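Local coordinates for hypothetical protein Atu0120 (Agrobacterium tumefaciens, PDB 2I6H) that is of unknown function but belongs to the DUF924 family of bacterial proteins and has an all-helical fold without strands, with calcium ions bound in the crystal, at residues A[29-34]-A[74-79]; A[84-89]-A[112-117]. All coordinates share one frame; numbering follows the deposited sequence.

Contact 1 of 2, residues A[29-34]-A[74-79]; sequences ALAADI and DGWLEG. With CA (calcium ion), chain C.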
loop_
_atom_site.group_PDB
_atom_site.type_symbol
_atom_site.label_atom_id
_atom_site.label_comp_id
_atom_site.label_asym_id
_atom_site.label_seq_id
_atom_site.Cartn_x
_atom_site.Cartn_y
_atom_site.Cartn_z
ATOM N N ALA A 29 -4.218 -29.475 11.074
ATOM C CA ALA A 29 -3.078 -28.741 11.630
ATOM C C ALA A 29 -2.328 -27.969 10.554
ATOM O O ALA A 29 -1.893 -26.843 10.799
ATOM C CB ALA A 29 -2.150 -29.695 12.350
ATOM N N LEU A 30 -2.165 -28.580 9.371
ATOM C CA LEU A 30 -1.415 -27.942 8.289
ATOM C C LEU A 30 -2.023 -26.579 7.926
ATOM O O LEU A 30 -1.282 -25.614 7.699
ATOM C CB LEU A 30 -1.383 -28.868 7.066
ATOM C CG LEU A 30 -0.562 -28.353 5.852
ATOM C CD1 LEU A 30 0.931 -28.199 6.193
ATOM C CD2 LEU A 30 -0.759 -29.366 4.726
ATOM N N ALA A 31 -3.350 -26.505 7.829
ATOM C CA ALA A 31 -3.977 -25.215 7.482
ATOM C C ALA A 31 -3.660 -24.154 8.553
ATOM O O ALA A 31 -3.303 -23.006 8.239
ATOM C CB ALA A 31 -5.514 -25.383 7.295
ATOM N N ALA A 32 -3.765 -24.551 9.813
ATOM C CA ALA A 32 -3.476 -23.634 10.924
ATOM C C ALA A 32 -1.994 -23.229 10.919
ATOM O O ALA A 32 -1.652 -22.075 11.207
ATOM C CB ALA A 32 -3.859 -24.267 12.261
ATOM N N ASP A 33 -1.124 -24.190 10.642
ATOM C CA ASP A 33 0.324 -23.898 10.492
ATOM C C ASP A 33 0.583 -22.844 9.434
ATOM O O ASP A 33 1.454 -21.993 9.632
ATOM C CB ASP A 33 1.138 -25.163 10.126
ATOM C CG ASP A 33 1.223 -26.186 11.266
ATOM O OD1 ASP A 33 0.858 -25.852 12.411
ATOM O OD2 ASP A 33 1.674 -27.334 10.986
ATOM N N ILE A 34 -0.101 -22.932 8.279
ATOM C CA ILE A 34 0.144 -21.987 7.174
ATOM C C ILE A 34 -0.249 -20.587 7.656
ATOM O O ILE A 34 0.501 -19.602 7.480
ATOM C CB ILE A 34 -0.634 -22.414 5.892
ATOM C CG1 ILE A 34 0.028 -23.681 5.307
ATOM C CG2 ILE A 34 -0.727 -21.263 4.894
ATOM C CD1 ILE A 34 -0.915 -24.464 4.355
ATOM N N ASP A 74 -9.789 -29.406 -0.899
ATOM C CA ASP A 74 -11.021 -28.654 -1.132
ATOM C C ASP A 74 -11.840 -28.534 0.144
ATOM O O ASP A 74 -12.616 -27.602 0.285
ATOM C CB ASP A 74 -11.933 -29.295 -2.209
ATOM C CG ASP A 74 -11.340 -29.227 -3.641
ATOM O OD1 ASP A 74 -10.128 -29.011 -3.830
ATOM O OD2 ASP A 74 -12.133 -29.429 -4.600
ATOM N N GLY A 75 -11.692 -29.515 1.025
ATOM C CA GLY A 75 -12.355 -29.518 2.323
ATOM C C GLY A 75 -12.030 -28.294 3.172
ATOM O O GLY A 75 -12.774 -27.969 4.106
ATOM N N TRP A 76 -10.915 -27.624 2.871
ATOM C CA TRP A 76 -10.536 -26.406 3.616
ATOM C C TRP A 76 -11.514 -25.257 3.381
ATOM O O TRP A 76 -11.543 -24.276 4.139
ATOM C CB TRP A 76 -9.092 -25.977 3.269
ATOM C CG TRP A 76 -8.049 -26.917 3.808
ATOM C CD1 TRP A 76 -8.249 -28.191 4.323
ATOM C CD2 TRP A 76 -6.641 -26.678 3.867
ATOM N NE1 TRP A 76 -7.026 -28.757 4.687
ATOM C CE2 TRP A 76 -6.027 -27.845 4.426
ATOM C CE3 TRP A 76 -5.828 -25.600 3.501
ATOM C CZ2 TRP A 76 -4.642 -27.943 4.621
ATOM C CZ3 TRP A 76 -4.426 -25.709 3.710
ATOM C CH2 TRP A 76 -3.865 -26.868 4.272
ATOM N N LEU A 77 -12.313 -25.366 2.320
ATOM C CA LEU A 77 -13.365 -24.361 2.101
ATOM C C LEU A 77 -14.372 -24.323 3.271
ATOM O O LEU A 77 -15.110 -23.349 3.427
ATOM C CB LEU A 77 -14.092 -24.612 0.771
ATOM C CG LEU A 77 -13.261 -24.243 -0.483
ATOM C CD1 LEU A 77 -13.968 -24.796 -1.736
ATOM C CD2 LEU A 77 -12.993 -22.688 -0.585
ATOM N N GLU A 78 -14.405 -25.386 4.084
ATOM C CA GLU A 78 -15.353 -25.407 5.214
ATOM C C GLU A 78 -15.050 -24.349 6.310
ATOM O O GLU A 78 -15.982 -23.909 7.029
ATOM C CB GLU A 78 -15.408 -26.822 5.809
ATOM C CG GLU A 78 -16.396 -26.917 6.937
ATOM C CD GLU A 78 -16.544 -28.343 7.515
ATOM O OE1 GLU A 78 -16.055 -29.333 6.941
ATOM O OE2 GLU A 78 -17.184 -28.445 8.589
ATOM N N GLY A 79 -13.773 -23.962 6.455
ATOM C CA GLY A 79 -13.328 -23.062 7.549
ATOM C C GLY A 79 -12.823 -21.727 7.001
ATOM O O GLY A 79 -12.277 -21.679 5.893
HETATM CA CA CA C . -16.800 -30.838 8.840
HETATM O O HOH W 1 -14.592 -30.226 9.801
#

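Contact 2 of 2, residues A[84-89]-A[112-117]; sequences LALMLL and RFFADE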
loop_
_atom_site.group_PDB
_atom_site.type_symbol
_atom_site.label_atom_id
_atom_site.label_comp_id
_atom_site.label_asym_id
_atom_site.label_seq_id
_atom_site.Cartn_x
_atom_site.Cartn_y
_atom_site.Cartn_z
ATOM N N LEU A 84 -8.477 -19.124 4.032
ATOM C CA LEU A 84 -7.332 -18.199 3.947
ATOM C C LEU A 84 -6.042 -18.956 3.560
ATOM O O LEU A 84 -5.275 -18.503 2.708
ATOM C CB LEU A 84 -7.139 -17.438 5.296
ATOM C CG LEU A 84 -5.893 -16.518 5.400
ATOM C CD1 LEU A 84 -5.879 -15.500 4.220
ATOM C CD2 LEU A 84 -5.812 -15.791 6.758
ATOM N N ALA A 85 -5.775 -20.095 4.216
ATOM C CA ALA A 85 -4.628 -20.925 3.865
ATOM C C ALA A 85 -4.632 -21.298 2.372
ATOM O O ALA A 85 -3.563 -21.289 1.737
ATOM C CB ALA A 85 -4.569 -22.191 4.735
ATOM N N LEU A 86 -5.800 -21.668 1.835
ATOM C CA LEU A 86 -5.912 -21.930 0.385
ATOM C C LEU A 86 -5.451 -20.719 -0.456
ATOM O O LEU A 86 -4.729 -20.897 -1.447
ATOM C CB LEU A 86 -7.329 -22.325 -0.006
ATOM C CG LEU A 86 -7.800 -23.708 0.472
ATOM C CD1 LEU A 86 -9.257 -23.906 0.036
ATOM C CD2 LEU A 86 -6.872 -24.849 -0.099
HETATM N N MSE A 87 -5.867 -19.515 -0.067
HETATM C CA MSE A 87 -5.491 -18.300 -0.796
HETATM C C MSE A 87 -3.958 -18.161 -0.769
HETATM O O MSE A 87 -3.313 -17.867 -1.795
HETATM C CB MSE A 87 -6.073 -17.043 -0.127
HETATM C CG MSE A 87 -7.538 -16.989 0.030
HETATM SE SE MSE A 87 -8.450 -17.049 -1.750
HETATM C CE MSE A 87 -8.904 -18.911 -1.740
ATOM N N LEU A 88 -3.382 -18.395 0.404
ATOM C CA LEU A 88 -1.938 -18.229 0.613
ATOM C C LEU A 88 -1.179 -19.253 -0.208
ATOM O O LEU A 88 -0.144 -18.939 -0.829
ATOM C CB LEU A 88 -1.613 -18.351 2.091
ATOM C CG LEU A 88 -2.245 -17.241 2.926
ATOM C CD1 LEU A 88 -1.859 -17.504 4.397
ATOM C CD2 LEU A 88 -1.824 -15.837 2.475
ATOM N N LEU A 89 -1.701 -20.472 -0.278
ATOM C CA LEU A 89 -1.043 -21.498 -1.114
ATOM C C LEU A 89 -1.189 -21.299 -2.636
ATOM O O LEU A 89 -0.265 -21.641 -3.409
ATOM C CB LEU A 89 -1.626 -22.853 -0.771
ATOM C CG LEU A 89 -1.272 -23.364 0.635
ATOM C CD1 LEU A 89 -2.020 -24.664 0.846
ATOM C CD2 LEU A 89 0.294 -23.588 0.754
ATOM N N ARG A 112 -8.975 -18.171 -7.750
ATOM C CA ARG A 112 -10.136 -17.317 -7.984
ATOM C C ARG A 112 -11.423 -18.072 -7.705
ATOM O O ARG A 112 -12.367 -17.539 -7.106
ATOM C CB ARG A 112 -10.170 -16.904 -9.436
ATOM C CG ARG A 112 -9.258 -15.797 -9.755
ATOM C CD ARG A 112 -9.858 -15.012 -10.901
ATOM N NE ARG A 112 -9.995 -15.815 -12.113
ATOM C CZ ARG A 112 -8.970 -16.306 -12.802
ATOM N NH1 ARG A 112 -7.739 -16.107 -12.383
ATOM N NH2 ARG A 112 -9.180 -17.017 -13.904
ATOM N N PHE A 113 -11.464 -19.327 -8.163
ATOM C CA PHE A 113 -12.627 -20.190 -7.984
ATOM C C PHE A 113 -12.851 -20.375 -6.464
ATOM O O PHE A 113 -13.990 -20.226 -5.934
ATOM C CB PHE A 113 -12.345 -21.547 -8.656
ATOM C CG PHE A 113 -13.373 -22.583 -8.357
ATOM C CD1 PHE A 113 -14.650 -22.495 -8.921
ATOM C CD2 PHE A 113 -13.107 -23.598 -7.463
ATOM C CE1 PHE A 113 -15.640 -23.476 -8.616
ATOM C CE2 PHE A 113 -14.070 -24.576 -7.152
ATOM C CZ PHE A 113 -15.349 -24.502 -7.725
ATOM N N PHE A 114 -11.765 -20.669 -5.747
ATOM C CA PHE A 114 -11.862 -20.796 -4.304
ATOM C C PHE A 114 -12.171 -19.484 -3.585
ATOM O O PHE A 114 -12.926 -19.497 -2.608
ATOM C CB PHE A 114 -10.590 -21.374 -3.726
ATOM C CG PHE A 114 -10.431 -22.884 -3.921
ATOM C CD1 PHE A 114 -11.495 -23.745 -4.192
ATOM C CD2 PHE A 114 -9.154 -23.426 -3.795
ATOM C CE1 PHE A 114 -11.252 -25.184 -4.356
ATOM C CE2 PHE A 114 -8.920 -24.819 -3.928
ATOM C CZ PHE A 114 -9.986 -25.691 -4.179
ATOM N N ALA A 115 -11.599 -18.365 -4.048
ATOM C CA ALA A 115 -11.894 -17.041 -3.429
ATOM C C ALA A 115 -13.405 -16.750 -3.509
ATOM O O ALA A 115 -14.043 -16.375 -2.515
ATOM C CB ALA A 115 -11.105 -15.903 -4.098
ATOM N N ASP A 116 -13.961 -16.961 -4.692
ATOM C CA ASP A 116 -15.415 -16.806 -4.893
ATOM C C ASP A 116 -16.232 -17.644 -3.877
ATOM O O ASP A 116 -17.180 -17.139 -3.209
ATOM C CB ASP A 116 -15.779 -17.227 -6.322
ATOM C CG ASP A 116 -17.306 -17.136 -6.581
ATOM O OD1 ASP A 116 -17.868 -16.009 -6.595
ATOM O OD2 ASP A 116 -17.931 -18.220 -6.698
ATOM N N GLU A 117 -15.855 -18.909 -3.753
ATOM C CA GLU A 117 -16.551 -19.826 -2.842
ATOM C C GLU A 117 -16.399 -19.389 -1.372
ATOM O O GLU A 117 -17.370 -19.398 -0.606
ATOM C CB GLU A 117 -16.108 -21.280 -3.043
ATOM C CG GLU A 117 -16.878 -22.268 -2.139
ATOM C CD GLU A 117 -18.423 -22.196 -2.278
ATOM O OE1 GLU A 117 -18.949 -21.754 -3.341
ATOM O OE2 GLU A 117 -19.091 -22.598 -1.289
#

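Contact 1 of 2, residues A[29-34]-A[74-79]
The carbonyl oxygen of W76, whose indole packs against A31, is gripped by three donors: the backbone G79 N at 3.2 Å closes a 3-10 turn, and the hydroxyls of S82 and S83 reach it from the first turn of helix 80-97. With the backbone fixed in this way, the side chain leaves toward helix 29-41, its CG anti to its own carbonyl carbon (chi1 -70°). The methyl group of A31 sits over one face of the indole, CB lying 3.5 Å from the centroid of the W76 six-membered ring and only 2° off its normal, a nearly vertical CH-pi contact. Backbone joins in as well, since A31 CA comes to 3.6 Å from W76 CH2. Two larger side chains close on the rim of the same ring: L30 CG approaches W76 CH2 at 4.0 Å, near the ring plane, while I34 CD1 meets W76 CZ3 at 3.8 Å. At the other end of the indole, NE1 donates to the backbone oxygen of M23, so the buried N-H is satisfied. E78, on the exposed side of the turn, grips calcium with both carboxylate oxygens, OE2 of E78 at 2.4 Å from the ion. In essence, an aromatic side chain from a 3-10 turn is laid flat on an alanine of a neighbouring helix, three residues before the N-cap residue G79, where the next helix of an all-alpha fold begins.

Contact 2 of 2, residues A[84-89]-A[112-117]
Selenomethionine M87 and F114 meet at the tight centre of this contact, where M87 CE stands 3.6 Å from F114 CB. The same methyl group touches backbone, lying 3.6 Å from A115 N, while the selenium rests against the small side chain beside it, M87 SE to A115 CB 3.7 Å. Two successive bends in the side chain, the first at chi2 (-61°), carry its tip across to the other helix although its CB does not point straight at it. Next to this cluster, L86 places one methyl over the ring of F114: CD1 is 4.2 Å from the F114 centroid and 25° off the ring normal, a CH-pi contact displaced toward the CD2 and CE2 rim. The two side chains run slantwise to one another, and the CD1 branch of the leucine does the touching. Helices 80-97 and 108-120 thus pack as an antiparallel pair, the axes of 84-89 and 112-117 approaching to 9.8 Å at a crossing angle of -160°, consistent with the antiparallel helical pairing of TPR-like, all-alpha folds. Apolar contacts alone join the two segments, with no hydrogen bond between them. P138 covers the same junction, touching both M87 and A115. Helix 108-120 is different on its outer side: R112 points away from its partner helix, and F113 is exposed. Farther round, the partly exposed carboxylates of D116 and E117 form salt bridges with R150 and R121, respectively, rather than with anything on 84-89.

Contact 1 closes before contact 2 opens along the chain, yet their centres lie only 11 Å apart and they share packing. Helix 80-97 joins them: on one side it meets contact 1 through A85 CB, 3.7 Å from W76 CZ3, and through L89 CD1, 3.7 Å from I34 CD1, while L86 and M87 touch helix 108-120. The turn 74-79 also reaches that second helix directly, L77 CD1 lying 3.6 Å from F114 CD1. Consequently F114 packs against both L86 and the turn that leads into helix 80-97. The calcium ion held by E78 lies at the outer edge of contact 1, about 14 Å from the side chain of L86 in contact 2.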